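Local coordinates for protein MamA (Candidatus Magnetobacterium bavaricum, PDB 3VTX) that is a tetratricopeptide-repeat protein, an all-helical solenoid of a kind that generally serves as a scaffold for protein-protein interactions, at residues 70-81 and 95-106. Sequence-based numbering, arbitrary orientation.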
# COMPACT_ATOMS: atom_id res chain seq x y z
N THR A 70 -12.32 -7.60 10.94
CA THR A 70 -12.54 -6.37 10.26
C THR A 70 -11.85 -5.20 10.94
O THR A 70 -12.19 -4.06 10.68
CB THR A 70 -14.03 -6.11 10.07
OG1 THR A 70 -14.63 -6.02 11.37
CG2 THR A 70 -14.70 -7.24 9.24
N THR A 71 -10.85 -5.49 11.78
CA THR A 71 -10.29 -4.47 12.66
C THR A 71 -8.84 -4.04 12.33
O THR A 71 -8.30 -3.20 13.01
CB THR A 71 -10.26 -4.94 14.12
OG1 THR A 71 -9.27 -5.97 14.27
CG2 THR A 71 -11.69 -5.46 14.61
N SER A 72 -8.23 -4.59 11.26
CA SER A 72 -6.82 -4.36 11.01
C SER A 72 -6.67 -3.39 9.79
O SER A 72 -6.98 -3.78 8.60
CB SER A 72 -6.10 -5.68 10.65
OG SER A 72 -4.82 -5.48 10.06
N ALA A 73 -6.22 -2.19 10.06
CA ALA A 73 -6.03 -1.20 8.98
C ALA A 73 -5.02 -1.77 7.94
O ALA A 73 -5.20 -1.63 6.72
CB ALA A 73 -5.58 0.16 9.50
N GLU A 74 -3.98 -2.38 8.44
CA GLU A 74 -2.90 -2.93 7.58
C GLU A 74 -3.44 -3.98 6.64
O GLU A 74 -3.11 -3.99 5.46
CB GLU A 74 -1.75 -3.49 8.41
CG GLU A 74 -0.58 -4.00 7.57
CD GLU A 74 0.57 -4.71 8.30
OE1 GLU A 74 0.32 -5.59 9.16
OE2 GLU A 74 1.72 -4.47 7.86
N ALA A 75 -4.24 -4.91 7.16
CA ALA A 75 -4.81 -5.92 6.29
C ALA A 75 -5.61 -5.32 5.13
O ALA A 75 -5.49 -5.77 4.00
CB ALA A 75 -5.64 -6.91 7.08
N TYR A 76 -6.47 -4.35 5.43
CA TYR A 76 -7.21 -3.63 4.43
C TYR A 76 -6.29 -2.89 3.45
O TYR A 76 -6.61 -2.85 2.24
CB TYR A 76 -8.27 -2.74 5.07
CG TYR A 76 -9.52 -3.47 5.51
CD1 TYR A 76 -10.37 -4.03 4.58
CD2 TYR A 76 -9.87 -3.56 6.88
CE1 TYR A 76 -11.52 -4.70 4.99
CE2 TYR A 76 -11.03 -4.20 7.28
CZ TYR A 76 -11.84 -4.74 6.36
OH TYR A 76 -13.04 -5.36 6.73
N TYR A 77 -5.23 -2.29 3.95
CA TYR A 77 -4.30 -1.57 3.11
C TYR A 77 -3.68 -2.56 2.12
O TYR A 77 -3.51 -2.24 0.95
CB TYR A 77 -3.20 -0.89 3.97
CG TYR A 77 -2.05 -0.34 3.11
CD1 TYR A 77 -2.23 0.77 2.24
CD2 TYR A 77 -0.81 -0.97 3.12
CE1 TYR A 77 -1.18 1.21 1.49
CE2 TYR A 77 0.27 -0.52 2.31
CZ TYR A 77 0.02 0.56 1.51
OH TYR A 77 1.02 1.05 0.68
N ILE A 78 -3.25 -3.72 2.61
CA ILE A 78 -2.57 -4.69 1.76
C ILE A 78 -3.56 -5.25 0.78
O ILE A 78 -3.26 -5.34 -0.40
CB ILE A 78 -1.87 -5.79 2.54
CG1 ILE A 78 -0.80 -5.20 3.50
CG2 ILE A 78 -1.30 -6.82 1.53
CD1 ILE A 78 -0.19 -6.21 4.56
N LEU A 79 -4.77 -5.54 1.23
CA LEU A 79 -5.84 -6.04 0.37
C LEU A 79 -6.16 -5.02 -0.69
O LEU A 79 -6.28 -5.32 -1.85
CB LEU A 79 -7.10 -6.33 1.19
CG LEU A 79 -8.37 -6.79 0.39
CD1 LEU A 79 -8.04 -8.01 -0.50
CD2 LEU A 79 -9.58 -7.12 1.37
N GLY A 80 -6.31 -3.78 -0.28
CA GLY A 80 -6.63 -2.76 -1.32
C GLY A 80 -5.50 -2.48 -2.28
O GLY A 80 -5.72 -2.35 -3.49
N SER A 81 -4.28 -2.43 -1.77
CA SER A 81 -3.07 -2.34 -2.63
C SER A 81 -2.99 -3.49 -3.64
O SER A 81 -2.71 -3.28 -4.83
CB SER A 81 -1.79 -2.25 -1.78
OG SER A 81 -1.72 -1.08 -1.01
N ALA A 95 -11.47 -1.33 0.04
CA ALA A 95 -10.54 -1.70 1.03
C ALA A 95 -9.70 -0.59 1.58
O ALA A 95 -9.50 -0.53 2.77
CB ALA A 95 -9.57 -2.84 0.48
N LEU A 96 -9.22 0.31 0.72
CA LEU A 96 -8.39 1.39 1.20
C LEU A 96 -9.22 2.34 2.10
O LEU A 96 -8.69 2.83 3.11
CB LEU A 96 -7.78 2.18 0.05
CG LEU A 96 -6.79 1.36 -0.76
CD1 LEU A 96 -6.50 1.94 -2.11
CD2 LEU A 96 -5.49 1.23 0.02
N GLN A 97 -10.48 2.56 1.72
CA GLN A 97 -11.43 3.36 2.52
C GLN A 97 -11.57 2.73 3.91
O GLN A 97 -11.60 3.44 4.95
CB GLN A 97 -12.82 3.45 1.86
CG GLN A 97 -12.95 4.45 0.71
CD GLN A 97 -14.34 4.42 0.09
OE1 GLN A 97 -15.10 3.49 0.31
NE2 GLN A 97 -14.66 5.43 -0.68
N ARG A 98 -11.69 1.42 3.93
CA ARG A 98 -11.76 0.73 5.20
C ARG A 98 -10.53 0.89 6.01
O ARG A 98 -10.63 1.06 7.20
CB ARG A 98 -12.19 -0.71 5.08
CG ARG A 98 -13.68 -0.82 4.66
CD ARG A 98 -14.29 -2.21 4.80
NE ARG A 98 -14.66 -2.76 3.49
CZ ARG A 98 -15.81 -2.57 2.84
NH1 ARG A 98 -16.80 -1.83 3.36
NH2 ARG A 98 -15.97 -3.15 1.66
N ALA A 99 -9.35 0.85 5.37
CA ALA A 99 -8.10 1.04 6.09
C ALA A 99 -8.04 2.42 6.75
O ALA A 99 -7.55 2.61 7.90
CB ALA A 99 -6.89 0.90 5.12
N ILE A 100 -8.45 3.41 5.99
CA ILE A 100 -8.39 4.79 6.40
C ILE A 100 -9.43 5.01 7.53
O ILE A 100 -9.24 5.84 8.42
CB ILE A 100 -8.68 5.71 5.21
CG1 ILE A 100 -7.42 5.74 4.34
CG2 ILE A 100 -9.09 7.14 5.67
CD1 ILE A 100 -7.74 6.24 2.94
N ALA A 101 -10.57 4.37 7.40
CA ALA A 101 -11.64 4.55 8.43
C ALA A 101 -11.08 4.00 9.72
O ALA A 101 -11.29 4.59 10.80
CB ALA A 101 -12.95 3.83 8.02
N LEU A 102 -10.33 2.90 9.64
CA LEU A 102 -9.71 2.31 10.79
C LEU A 102 -8.49 3.04 11.30
O LEU A 102 -8.10 2.83 12.43
CB LEU A 102 -9.36 0.84 10.59
CG LEU A 102 -10.53 -0.12 10.37
CD1 LEU A 102 -10.02 -1.40 9.76
CD2 LEU A 102 -11.26 -0.44 11.68
N ASN A 103 -7.81 3.85 10.47
CA ASN A 103 -6.65 4.61 10.89
C ASN A 103 -6.66 5.88 10.02
O ASN A 103 -6.19 5.89 8.86
CB ASN A 103 -5.34 3.80 10.76
CG ASN A 103 -4.03 4.67 11.06
OD1 ASN A 103 -4.13 5.86 11.36
ND2 ASN A 103 -2.85 4.03 10.92
N THR A 104 -7.14 6.95 10.60
CA THR A 104 -7.41 8.18 9.81
C THR A 104 -6.16 8.99 9.54
O THR A 104 -6.18 9.98 8.76
CB THR A 104 -8.52 9.04 10.43
OG1 THR A 104 -8.09 9.42 11.72
CG2 THR A 104 -9.87 8.30 10.48
N VAL A 105 -5.04 8.56 10.08
CA VAL A 105 -3.76 9.13 9.73
C VAL A 105 -2.80 8.18 8.91
O VAL A 105 -1.55 8.29 8.96
CB VAL A 105 -3.08 9.80 10.91
CG1 VAL A 105 -3.93 10.99 11.34
CG2 VAL A 105 -2.80 8.82 12.05
N TYR A 106 -3.38 7.23 8.16
CA TYR A 106 -2.62 6.19 7.53
C TYR A 106 -2.13 6.74 6.18
O TYR A 106 -2.80 6.56 5.14
CB TYR A 106 -3.48 4.97 7.23
CG TYR A 106 -2.77 3.65 6.98
CD1 TYR A 106 -1.42 3.55 6.67
CD2 TYR A 106 -3.51 2.48 7.03
CE1 TYR A 106 -0.81 2.32 6.42
CE2 TYR A 106 -2.91 1.24 6.84
CZ TYR A 106 -1.58 1.16 6.53
OH TYR A 106 -1.01 -0.03 6.37
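Gly80 and Ala95 pack closely between helices 73-85 and 89-102: Ala95 CB rests 3.4 Å from Gly80 CA. The axes of 73-81 and 95-102 approach to 7.5 Å. With no side chain, Gly80 leaves room for Ala95 CB and for Leu96, whose CG lies 4.2 Å from Gly80 CA. Farther along, small Ala99 sets its CB 3.4 Å from Ala73 O. Tyr76 is the large knob, seated among Ala95, Arg98, Ala99 and Leu102. Its CG stands anti to the carbonyl carbon (chi1 -79°), which lays one ring face against Arg98; Arg98 CB sits 3.8 Å from the ring centroid, almost on the normal, a CH-pi contact using the aliphatic base of a residue whose charged end suits the surface. On another flank, Tyr106 brings its OH to 3.4 Å from Tyr77 CB, and the two rings meet obliquely, planes 42° apart. Exposed Leu102 bridges to the looser side, its CD1 3.6 Å from both Tyr76 CD2 and Thr70 O; there solvent-exposed Thr70 and Thr71 add little. No hydrogen bond joins the segments. Small residues at the close approach, a tyrosine knob and segment directions 158° apart, near antiparallel, characterise the helix A-helix B hairpin of a tetratricopeptide repeat.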